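Local coordinates for protein 2-keto-3-deoxygluconate kinase (Thermotoga maritima, PDB 2AFB) that probably phosphorylates 2-keto-3-deoxygluconate at the expense of ATP, as a sugar kinase of the pfkB (ribokinase-like) family, at residues Met22-Pro27 and Gly98-Glu103; Gly44-Asn49 and Ser145-Pro150. All blocks are in the same frame, centred on the assembly; numbering follows the deposited sequence.

Interaction 1: residues Met22-Pro27 and Gly98-Glu103; sequences MLRLSP and GIYFLE
The aliphatic part of Arg24 lies across the Tyr100 ring: CG of Arg24 sits 3.5 Å from the ring centroid, a CH-pi contact over the face. Tyr100 CG stands between its own backbone N and carbonyl carbon (chi1 74°), which lays the ring beside the neighbouring strand. There the side chain of Met22, here a selenomethionine, crosses that of Tyr100 at about a right angle, and its CE comes in obliquely, 3.6 Å from Tyr100 CD1. The Arg24 guanidinium, turned 76° from the ring plane, has Leu102 CD2 3.5 Å from its CZ, over one face. Leu25 and Phe101 lie side by side on the other face of the sheet, packed toward a second subunit; Leu25 CD1 meets Phe101 CE2 at 3.4 Å. Between these two layers the parallel strands exchange four backbone hydrogen bonds. Tyr100 OH is hydrogen-bonded to Asp328, and Arg24 makes salt bridges with Asp328 and Asp286. Replacing Tyr100 with an alanine would probably leave the Arg24 methylenes without their aromatic partner and Asp328 without a hydroxyl mate. A buried guanidinium is thus apparently balanced by carboxylates at its polar end, while its methylene chain lies on the tyrosine ring.

Interaction 2: residues Gly44-Asn49 and Ser145-Pro150; sequences GGAEAN and SGITPP
Glu47 OE2 is the polar atom on which the two segments converge, gripped by three donors from 145-150. Thr148 OG1 donates to it at 2.7 Å and Ser145 OG at 2.8 Å, while Ser145 N adds a weak bond at 3.0 Å. The two hydroxyls arrive from opposite faces of the carboxylate, 37° out of its plane for threonine and 61° for serine, so the group is clasped between them. Glutamate suits the place because its chain is long enough to leave the helix and cross to the loop; a bend at chi2 (92°) turns the carboxylate toward the two hydroxyls. Its second oxygen, Glu47 OE1, takes a hydrogen bond at 2.6 Å from a water that also donates to Thr148 OG1. This water closes a bridge beside the direct bond, and both carboxylate oxygens, buried in the protein, are thereby supplied with donors.

Serine does double duty: while donating to Glu47, Ser145 OG accepts from Ile147 N at 3.2 Å, an ST turn that overlaps the type I beta turn from Ser145 to Thr148. The folded loop thus presents both hydroxyls to one carboxylate. Beside this polar cluster, Ile147 CD1 touches the methyl of Ala46 at 3.9 Å, a small residue that lets the loop come close to the first turn of the helix. On the helix side, Asn49 ND2 is held by Asp292. Gly45 is the N-cap of helix 46-56, and the loop follows strand 139-145, which lies among the parallel strands of the large mixed sheet: the contact fastens a helix start to a strand's C-terminal end, within the alpha/beta core of the ribokinase-like fold.

In the fold
Interactions 1 and 2 have centres 15 Å apart and alternate along the chain, in the order 22-27, 44-49, 98-103, 145-150. Interaction 1 belongs to the small four-stranded sheet, against a second subunit, and its centre is about 17 Å from the centre of the chain; the centre of interaction 2 is only about 6 Å from it, in the large alpha/beta domain. The tie between sheet and main body is strand 38-44, which pairs antiparallel with strand 22-26 and runs into helix 46-56, together with a probable backbone hydrogen bond between Met22 and Gly44. This is consistent with the lid-like sheet of ribokinase relatives, which often also serves in dimer contact.

Interaction 1: residues Met22-Pro27 and Gly98-Glu103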
loop_
_atom_site.group_PDB
_atom_site.type_symbol
_atom_site.label_atom_id
_atom_site.label_comp_id
_atom_site.label_asym_id
_atom_site.label_seq_id
_atom_site.Cartn_x
_atom_site.Cartn_y
_atom_site.Cartn_z
HETATM N N MSE A 22 2.153 0.078 24.379
HETATM C CA MSE A 22 2.621 1.180 23.594
HETATM C C MSE A 22 2.126 1.066 22.187
HETATM O O MSE A 22 1.909 -0.038 21.687
HETATM C CB MSE A 22 4.137 1.203 23.528
HETATM C CG MSE A 22 4.738 1.463 24.813
HETATM SE SE MSE A 22 6.662 1.292 24.757
HETATM C CE MSE A 22 6.878 -0.772 24.617
ATOM N N LEU A 23 2.007 2.225 21.551
ATOM C CA LEU A 23 1.899 2.280 20.092
ATOM C C LEU A 23 3.216 1.869 19.440
ATOM O O LEU A 23 4.246 2.462 19.754
ATOM C CB LEU A 23 1.581 3.699 19.660
ATOM C CG LEU A 23 1.662 3.957 18.122
ATOM C CD1 LEU A 23 0.618 3.246 17.312
ATOM C CD2 LEU A 23 1.564 5.457 17.865
ATOM N N ARG A 24 3.187 0.898 18.517
ATOM C CA ARG A 24 4.381 0.494 17.804
ATOM C C ARG A 24 4.331 0.946 16.332
ATOM O O ARG A 24 3.375 0.689 15.617
ATOM C CB ARG A 24 4.574 -0.983 17.857
ATOM C CG ARG A 24 6.001 -1.386 17.528
ATOM C CD ARG A 24 6.118 -2.893 17.379
ATOM N NE ARG A 24 5.956 -3.292 16.010
ATOM C CZ ARG A 24 6.129 -4.514 15.517
ATOM N NH1 ARG A 24 6.451 -5.557 16.274
ATOM N NH2 ARG A 24 5.969 -4.681 14.210
ATOM N N LEU A 25 5.403 1.604 15.915
ATOM C CA LEU A 25 5.483 2.203 14.591
ATOM C C LEU A 25 6.666 1.573 13.901
ATOM O O LEU A 25 7.786 1.735 14.356
ATOM C CB LEU A 25 5.620 3.682 14.690
ATOM C CG LEU A 25 4.460 4.516 15.298
ATOM C CD1 LEU A 25 4.900 5.937 15.311
ATOM C CD2 LEU A 25 3.122 4.385 14.556
ATOM N N SER A 26 6.421 0.793 12.848
ATOM C CA SER A 26 7.516 0.117 12.144
ATOM C C SER A 26 7.449 0.369 10.657
ATOM O O SER A 26 6.356 0.306 10.102
ATOM C CB SER A 26 7.548 -1.392 12.426
ATOM O OG SER A 26 6.252 -1.936 12.226
ATOM N N PRO A 27 8.613 0.719 10.009
ATOM C CA PRO A 27 8.502 0.865 8.594
ATOM C C PRO A 27 8.238 -0.514 7.938
ATOM O O PRO A 27 8.632 -1.530 8.493
ATOM C CB PRO A 27 9.872 1.415 8.186
ATOM C CG PRO A 27 10.551 1.942 9.457
ATOM C CD PRO A 27 9.982 1.038 10.499
ATOM N N GLY A 98 2.555 5.917 25.352
ATOM C CA GLY A 98 3.935 5.651 25.001
ATOM C C GLY A 98 4.019 5.067 23.616
ATOM O O GLY A 98 3.059 4.461 23.119
ATOM N N ILE A 99 5.162 5.301 22.979
ATOM C CA ILE A 99 5.404 4.883 21.626
ATOM C C ILE A 99 6.777 4.237 21.499
ATOM O O ILE A 99 7.732 4.668 22.146
ATOM C CB ILE A 99 5.432 6.108 20.633
ATOM C CG1 ILE A 99 4.148 6.914 20.738
ATOM C CG2 ILE A 99 5.728 5.601 19.242
ATOM C CD1 ILE A 99 4.158 8.210 19.873
ATOM N N TYR A 100 6.897 3.249 20.617
ATOM C CA TYR A 100 8.192 2.890 20.118
ATOM C C TYR A 100 8.222 2.676 18.644
ATOM O O TYR A 100 7.245 2.202 18.060
ATOM C CB TYR A 100 8.794 1.705 20.856
ATOM C CG TYR A 100 8.280 0.310 20.622
ATOM C CD1 TYR A 100 7.040 -0.106 21.113
ATOM C CD2 TYR A 100 9.071 -0.630 19.956
ATOM C CE1 TYR A 100 6.610 -1.430 20.965
ATOM C CE2 TYR A 100 8.660 -1.964 19.815
ATOM C CZ TYR A 100 7.434 -2.363 20.322
ATOM O OH TYR A 100 7.007 -3.675 20.146
ATOM N N PHE A 101 9.354 3.082 18.061
ATOM C CA PHE A 101 9.597 2.904 16.634
ATOM C C PHE A 101 10.496 1.702 16.506
ATOM O O PHE A 101 11.485 1.591 17.196
ATOM C CB PHE A 101 10.295 4.101 16.038
ATOM C CG PHE A 101 9.528 5.382 16.174
ATOM C CD1 PHE A 101 9.512 6.051 17.355
ATOM C CD2 PHE A 101 8.793 5.910 15.108
ATOM C CE1 PHE A 101 8.797 7.236 17.504
ATOM C CE2 PHE A 101 8.085 7.102 15.258
ATOM C CZ PHE A 101 8.075 7.745 16.476
ATOM N N LEU A 102 10.160 0.816 15.609
ATOM C CA LEU A 102 10.927 -0.388 15.411
ATOM C C LEU A 102 11.328 -0.559 13.958
ATOM O O LEU A 102 10.464 -0.556 13.057
ATOM C CB LEU A 102 10.094 -1.591 15.851
ATOM C CG LEU A 102 10.698 -2.941 15.431
ATOM C CD1 LEU A 102 11.845 -3.239 16.364
ATOM C CD2 LEU A 102 9.601 -4.059 15.532
ATOM N N GLU A 103 12.640 -0.708 13.729
ATOM C CA GLU A 103 13.191 -1.079 12.440
ATOM C C GLU A 103 13.457 -2.530 12.534
ATOM O O GLU A 103 14.265 -2.969 13.353
ATOM C CB GLU A 103 14.504 -0.406 12.140
ATOM C CG GLU A 103 14.437 1.076 11.868
ATOM C CD GLU A 103 15.824 1.700 11.591
ATOM O OE1 GLU A 103 16.866 1.128 12.045
ATOM O OE2 GLU A 103 15.861 2.778 10.948
#

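Interaction 2: residues Gly44-Asn49 and Ser145-Pro150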
loop_
_atom_site.group_PDB
_atom_site.type_symbol
_atom_site.label_atom_id
_atom_site.label_comp_id
_atom_site.label_asym_id
_atom_site.label_seq_id
_atom_site.Cartn_x
_atom_site.Cartn_y
_atom_site.Cartn_z
ATOM N N GLY A 44 1.536 -2.928 21.463
ATOM C CA GLY A 44 1.992 -4.024 22.325
ATOM C C GLY A 44 2.843 -3.648 23.496
ATOM O O GLY A 44 3.105 -2.483 23.715
ATOM N N GLY A 45 3.338 -4.651 24.195
ATOM C CA GLY A 45 4.113 -4.455 25.445
ATOM C C GLY A 45 4.189 -5.807 26.131
ATOM O O GLY A 45 3.278 -6.601 25.991
ATOM N N ALA A 46 5.248 -6.052 26.903
ATOM C CA ALA A 46 5.573 -7.397 27.452
ATOM C C ALA A 46 4.364 -8.093 28.115
ATOM O O ALA A 46 3.925 -9.177 27.680
ATOM C CB ALA A 46 6.733 -7.280 28.458
ATOM N N GLU A 47 3.798 -7.430 29.116
ATOM C CA GLU A 47 2.647 -7.975 29.841
ATOM C C GLU A 47 1.343 -7.926 29.051
ATOM O O GLU A 47 0.519 -8.844 29.171
ATOM C CB GLU A 47 2.500 -7.346 31.234
ATOM C CG GLU A 47 3.810 -7.352 32.072
ATOM C CD GLU A 47 4.654 -6.075 31.900
ATOM O OE1 GLU A 47 4.432 -5.280 30.928
ATOM O OE2 GLU A 47 5.541 -5.873 32.742
ATOM N N ALA A 48 1.189 -6.964 28.145
ATOM C CA ALA A 48 0.029 -6.979 27.251
ATOM C C ALA A 48 0.075 -8.180 26.327
ATOM O O ALA A 48 -0.942 -8.803 26.079
ATOM C CB ALA A 48 -0.148 -5.675 26.445
ATOM N N ASN A 49 1.257 -8.494 25.834
ATOM C CA ASN A 49 1.449 -9.590 24.921
ATOM C C ASN A 49 1.111 -10.945 25.603
ATOM O O ASN A 49 0.516 -11.853 24.993
ATOM C CB ASN A 49 2.878 -9.608 24.403
ATOM C CG ASN A 49 3.306 -8.319 23.655
ATOM O OD1 ASN A 49 2.493 -7.500 23.229
ATOM N ND2 ASN A 49 4.622 -8.170 23.490
ATOM N N SER A 145 6.333 -8.035 34.669
ATOM C CA SER A 145 7.725 -8.124 34.249
ATOM C C SER A 145 8.599 -7.001 34.811
ATOM O O SER A 145 8.093 -5.938 35.207
ATOM C CB SER A 145 7.824 -8.150 32.740
ATOM O OG SER A 145 8.100 -6.860 32.254
ATOM N N GLY A 146 9.917 -7.228 34.818
ATOM C CA GLY A 146 10.895 -6.220 35.312
ATOM C C GLY A 146 11.039 -4.940 34.471
ATOM O O GLY A 146 11.735 -3.983 34.840
ATOM N N ILE A 147 10.387 -4.909 33.323
ATOM C CA ILE A 147 10.337 -3.700 32.539
ATOM C C ILE A 147 9.568 -2.618 33.285
ATOM O O ILE A 147 9.890 -1.441 33.162
ATOM C CB ILE A 147 9.680 -3.972 31.178
ATOM C CG1 ILE A 147 10.710 -4.607 30.248
ATOM C CG2 ILE A 147 9.167 -2.686 30.542
ATOM C CD1 ILE A 147 10.107 -5.472 29.226
ATOM N N THR A 148 8.566 -3.001 34.069
ATOM C CA THR A 148 7.623 -2.031 34.639
ATOM C C THR A 148 8.072 -1.140 35.827
ATOM O O THR A 148 7.843 0.041 35.820
ATOM C CB THR A 148 6.326 -2.761 34.986
ATOM O OG1 THR A 148 5.847 -3.358 33.783
ATOM C CG2 THR A 148 5.281 -1.778 35.465
ATOM N N PRO A 149 8.700 -1.712 36.863
ATOM C CA PRO A 149 9.067 -0.866 37.985
ATOM C C PRO A 149 9.814 0.416 37.596
ATOM O O PRO A 149 9.473 1.480 38.093
ATOM C CB PRO A 149 9.934 -1.793 38.864
ATOM C CG PRO A 149 9.371 -3.170 38.596
ATOM C CD PRO A 149 9.053 -3.126 37.092
ATOM N N PRO A 150 10.828 0.322 36.714
ATOM C CA PRO A 150 11.579 1.535 36.415
ATOM C C PRO A 150 10.877 2.521 35.498
ATOM O O PRO A 150 11.446 3.552 35.202
ATOM C CB PRO A 150 12.844 1.009 35.740
ATOM C CG PRO A 150 12.496 -0.336 35.217
ATOM C CD PRO A 150 11.300 -0.836 35.922
HETATM O O HOH W 1 5.483 -2.859 30.986
#